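Local coordinates for protein N-acetylglucosamine-specific lectin (Saxidomus purpuratus, PDB 6A7T) that probably binds carbohydrate, N-acetylglucosamine in particular, as a C-type lectin whose sugar recognition does not depend on calcium, at residues A60-D72 with Y100-G112. Numbering follows the deposited sequence.
With CA (calcium ion), chain C.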
# COMPACT_ATOMS: atom_id res chain seq x y z
N ALA A 60 -2.61 1.26 -16.14
CA ALA A 60 -3.35 0.76 -15.00
C ALA A 60 -4.29 -0.34 -15.49
O ALA A 60 -4.19 -0.82 -16.59
CB ALA A 60 -4.10 1.94 -14.41
N ALA A 61 -5.22 -0.71 -14.63
CA ALA A 61 -6.26 -1.70 -14.95
C ALA A 61 -7.44 -1.45 -14.04
O ALA A 61 -7.29 -0.85 -13.01
CB ALA A 61 -5.72 -3.09 -14.74
N LEU A 62 -8.63 -1.90 -14.46
CA LEU A 62 -9.76 -1.81 -13.54
C LEU A 62 -9.38 -2.50 -12.21
O LEU A 62 -8.70 -3.55 -12.19
CB LEU A 62 -10.99 -2.47 -14.18
CG LEU A 62 -11.73 -1.68 -15.24
CD1 LEU A 62 -12.68 -2.60 -16.00
CD2 LEU A 62 -12.44 -0.50 -14.62
N VAL A 63 -9.79 -1.88 -11.09
CA VAL A 63 -9.42 -2.28 -9.76
C VAL A 63 -9.80 -3.73 -9.47
O VAL A 63 -10.85 -4.17 -9.83
CB VAL A 63 -10.04 -1.33 -8.72
CG1 VAL A 63 -11.55 -1.43 -8.69
CG2 VAL A 63 -9.41 -1.56 -7.35
N THR A 64 -8.90 -4.44 -8.80
CA THR A 64 -9.16 -5.80 -8.30
C THR A 64 -9.07 -5.71 -6.77
O THR A 64 -8.29 -4.96 -6.28
CB THR A 64 -8.17 -6.78 -8.91
OG1 THR A 64 -6.89 -6.34 -8.51
CG2 THR A 64 -8.30 -6.79 -10.41
N VAL A 65 -9.99 -6.41 -6.07
CA VAL A 65 -10.21 -6.17 -4.62
C VAL A 65 -9.91 -7.46 -3.86
O VAL A 65 -10.78 -8.32 -3.74
CB VAL A 65 -11.62 -5.64 -4.33
CG1 VAL A 65 -11.74 -5.22 -2.85
CG2 VAL A 65 -12.00 -4.49 -5.26
N GLU A 66 -8.65 -7.55 -3.46
CA GLU A 66 -8.07 -8.77 -2.88
C GLU A 66 -8.35 -8.89 -1.39
O GLU A 66 -8.24 -10.02 -0.86
CB GLU A 66 -6.56 -8.77 -3.09
CG GLU A 66 -6.19 -9.10 -4.54
CD GLU A 66 -6.09 -7.90 -5.49
OE1 GLU A 66 -6.07 -6.72 -5.03
OE2 GLU A 66 -6.06 -8.18 -6.71
N SER A 67 -8.64 -7.77 -0.71
CA SER A 67 -8.66 -7.76 0.76
C SER A 67 -9.83 -6.90 1.24
O SER A 67 -10.28 -6.00 0.51
CB SER A 67 -7.35 -7.29 1.33
OG SER A 67 -7.11 -5.89 1.11
N SER A 68 -10.35 -7.21 2.44
CA SER A 68 -11.38 -6.34 3.10
C SER A 68 -10.85 -4.92 3.35
O SER A 68 -11.63 -3.94 3.26
CB SER A 68 -11.84 -6.97 4.41
OG SER A 68 -10.74 -6.89 5.32
N GLU A 69 -9.55 -4.78 3.65
CA GLU A 69 -8.89 -3.49 3.86
C GLU A 69 -9.06 -2.62 2.59
O GLU A 69 -9.36 -1.39 2.65
CB GLU A 69 -7.40 -3.62 4.16
CG GLU A 69 -7.07 -4.29 5.48
CD GLU A 69 -6.96 -5.82 5.46
OE1 GLU A 69 -7.49 -6.48 4.55
OE2 GLU A 69 -6.40 -6.35 6.43
N GLU A 70 -8.88 -3.27 1.43
CA GLU A 70 -8.95 -2.50 0.15
C GLU A 70 -10.40 -2.16 -0.14
O GLU A 70 -10.72 -1.06 -0.65
CB GLU A 70 -8.31 -3.30 -0.99
CG GLU A 70 -8.21 -2.52 -2.32
CD GLU A 70 -7.56 -3.32 -3.45
OE1 GLU A 70 -7.16 -2.70 -4.42
OE2 GLU A 70 -7.38 -4.58 -3.34
N ASP A 71 -11.28 -3.11 0.17
CA ASP A 71 -12.71 -2.93 0.00
C ASP A 71 -13.15 -1.70 0.80
O ASP A 71 -13.90 -0.86 0.29
CB ASP A 71 -13.45 -4.19 0.43
CG ASP A 71 -14.95 -4.13 0.27
OD1 ASP A 71 -15.43 -4.04 -0.85
OD2 ASP A 71 -15.64 -4.21 1.35
N ASP A 72 -12.66 -1.60 2.03
CA ASP A 72 -13.05 -0.50 2.91
C ASP A 72 -12.57 0.83 2.33
O ASP A 72 -13.31 1.84 2.33
CB ASP A 72 -12.56 -0.75 4.36
CG ASP A 72 -13.30 -1.87 5.12
OD1 ASP A 72 -14.38 -2.33 4.68
OD2 ASP A 72 -12.75 -2.33 6.20
N TYR A 100 -16.92 -15.99 -11.64
CA TYR A 100 -16.34 -14.68 -11.63
C TYR A 100 -14.87 -14.74 -11.16
O TYR A 100 -14.47 -15.38 -10.17
CB TYR A 100 -17.24 -13.71 -10.83
CG TYR A 100 -18.55 -13.41 -11.49
CD1 TYR A 100 -18.69 -12.38 -12.41
CD2 TYR A 100 -19.70 -14.16 -11.20
CE1 TYR A 100 -19.88 -12.11 -13.05
CE2 TYR A 100 -20.90 -13.90 -11.83
CZ TYR A 100 -20.99 -12.91 -12.80
OH TYR A 100 -22.11 -12.62 -13.50
N ARG A 101 -14.01 -14.01 -11.89
CA ARG A 101 -12.60 -13.86 -11.63
C ARG A 101 -12.21 -12.38 -11.81
O ARG A 101 -12.85 -11.64 -12.56
CB ARG A 101 -11.77 -14.69 -12.61
CG ARG A 101 -12.10 -16.18 -12.64
CD ARG A 101 -11.70 -16.91 -11.39
NE ARG A 101 -10.26 -17.09 -11.27
CZ ARG A 101 -9.66 -18.22 -10.86
NH1 ARG A 101 -10.40 -19.19 -10.37
NH2 ARG A 101 -8.34 -18.34 -10.95
N TRP A 102 -11.16 -11.98 -11.12
CA TRP A 102 -10.55 -10.68 -11.38
C TRP A 102 -9.92 -10.71 -12.76
O TRP A 102 -9.57 -11.76 -13.26
CB TRP A 102 -9.52 -10.32 -10.31
CG TRP A 102 -10.13 -10.20 -8.95
CD1 TRP A 102 -9.81 -10.93 -7.85
CD2 TRP A 102 -11.15 -9.28 -8.54
NE1 TRP A 102 -10.57 -10.55 -6.76
CE2 TRP A 102 -11.41 -9.56 -7.17
CE3 TRP A 102 -11.90 -8.29 -9.20
CZ2 TRP A 102 -12.36 -8.83 -6.46
CZ3 TRP A 102 -12.87 -7.62 -8.50
CH2 TRP A 102 -13.10 -7.90 -7.14
N ILE A 103 -9.76 -9.53 -13.35
CA ILE A 103 -9.33 -9.48 -14.76
C ILE A 103 -7.86 -9.87 -14.95
O ILE A 103 -7.48 -10.14 -16.09
CB ILE A 103 -9.61 -8.11 -15.39
CG1 ILE A 103 -8.93 -7.01 -14.59
CG2 ILE A 103 -11.10 -7.92 -15.62
CD1 ILE A 103 -8.83 -5.70 -15.36
N ASP A 104 -7.06 -9.95 -13.88
CA ASP A 104 -5.73 -10.60 -13.98
C ASP A 104 -5.82 -12.14 -13.97
O ASP A 104 -4.74 -12.81 -13.94
CB ASP A 104 -4.79 -10.19 -12.85
CG ASP A 104 -5.28 -10.49 -11.44
OD1 ASP A 104 -6.33 -11.09 -11.27
OD2 ASP A 104 -4.56 -10.07 -10.50
N GLY A 105 -7.03 -12.68 -13.94
CA GLY A 105 -7.30 -14.12 -13.96
C GLY A 105 -7.47 -14.75 -12.57
O GLY A 105 -7.92 -15.94 -12.49
N SER A 106 -7.19 -13.98 -11.51
CA SER A 106 -7.12 -14.52 -10.13
C SER A 106 -8.50 -14.76 -9.53
O SER A 106 -9.49 -14.15 -9.93
CB SER A 106 -6.29 -13.66 -9.23
OG SER A 106 -6.87 -12.38 -9.03
N SER A 107 -8.58 -15.73 -8.60
CA SER A 107 -9.86 -16.07 -7.93
C SER A 107 -10.25 -14.94 -6.98
O SER A 107 -9.37 -14.28 -6.46
CB SER A 107 -9.80 -17.36 -7.15
OG SER A 107 -8.63 -17.36 -6.35
N ILE A 108 -11.56 -14.78 -6.81
CA ILE A 108 -12.15 -13.77 -5.91
C ILE A 108 -12.20 -14.39 -4.51
O ILE A 108 -13.21 -15.02 -4.15
CB ILE A 108 -13.51 -13.26 -6.45
CG1 ILE A 108 -13.38 -12.78 -7.91
CG2 ILE A 108 -14.05 -12.17 -5.55
CD1 ILE A 108 -14.57 -12.00 -8.48
N SER A 109 -11.10 -14.21 -3.77
CA SER A 109 -10.87 -14.79 -2.42
C SER A 109 -11.67 -14.06 -1.33
O SER A 109 -12.05 -14.66 -0.34
CB SER A 109 -9.41 -14.77 -2.06
OG SER A 109 -8.67 -15.67 -2.89
N PHE A 110 -11.87 -12.76 -1.51
CA PHE A 110 -12.59 -11.95 -0.54
C PHE A 110 -14.03 -11.80 -1.01
O PHE A 110 -14.25 -11.43 -2.15
CB PHE A 110 -11.90 -10.60 -0.37
CG PHE A 110 -12.79 -9.55 0.23
CD1 PHE A 110 -13.04 -9.53 1.59
CD2 PHE A 110 -13.41 -8.60 -0.57
CE1 PHE A 110 -13.87 -8.58 2.15
CE2 PHE A 110 -14.26 -7.66 -0.01
CZ PHE A 110 -14.48 -7.64 1.34
N ASN A 111 -15.02 -12.07 -0.14
CA ASN A 111 -16.44 -12.01 -0.55
C ASN A 111 -17.02 -10.61 -0.28
O ASN A 111 -17.55 -10.33 0.78
CB ASN A 111 -17.30 -13.11 0.08
CG ASN A 111 -18.72 -13.12 -0.44
OD1 ASN A 111 -19.10 -12.35 -1.32
ND2 ASN A 111 -19.55 -14.02 0.08
N GLY A 112 -16.94 -9.73 -1.27
CA GLY A 112 -17.56 -8.42 -1.21
C GLY A 112 -18.85 -8.32 -1.97
O GLY A 112 -19.31 -7.23 -2.25
CA CA C . -6.05 -4.48 -5.62
O HOH W 1 -4.22 -6.90 -10.33
O HOH W 2 -10.99 -10.97 -3.75
O HOH W 3 -5.07 -10.33 -7.76
O HOH W 4 -18.10 -5.13 -0.95
O HOH W 5 -4.18 -4.56 -4.00
O HOH W 6 -4.27 -5.45 -7.06
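A water held by three groups joins Val-65 to Trp-102 and Phe-110. It donates to Val-65 O at 2.7 Å and accepts from Trp-102 NE1 at 3.1 Å and from Phe-110 N. It lies in the plane of the indole, at its edge. Backbone 64-65 runs over one indole face. Thr-64 CA makes a CH-pi contact there, 4.1 Å from the centroid of the Trp-102 six-membered ring. Ile-108 CG1 lies over the opposite face, toward its rim, and Trp-137 meets the indole edge-to-face. Thr-64 CG2 points away from its own carbonyl carbon and rests on Trp-102 CB at 3.7 Å.

Phe-110 packs against the start of helix 68-78. Its CG lies opposite the backbone N (chi1 161°), which lays one ring face against the backbone of Ser-67 and Ser-68. Ser-68 CA sits over the ring face, and Ser-68 CB reaches Phe-110 CE1 at 3.4 Å. Asp-71 crosses the far end of the ring at about a right angle, its OD1 hydrogen-bonded to Tyr-127 OH and its OD2 in a salt bridge with Arg-75.

A second water links the acidic groups: it donates to Glu-66 OE2 at 2.6 Å and to Asp-104 OD2 at 2.8 Å. It probably eases the repulsion between these carboxylates. Thr-64 OG1 donates to the syn side of Glu-66 OE2 at 2.7 Å, while OE1 of the same carboxylate binds the calcium ion. Thr-64 O, Glu-70 and Glu-153 bind it too. The tryptophan thus backs the loop of a calcium site that is probably structural, in the C-type lectin fold.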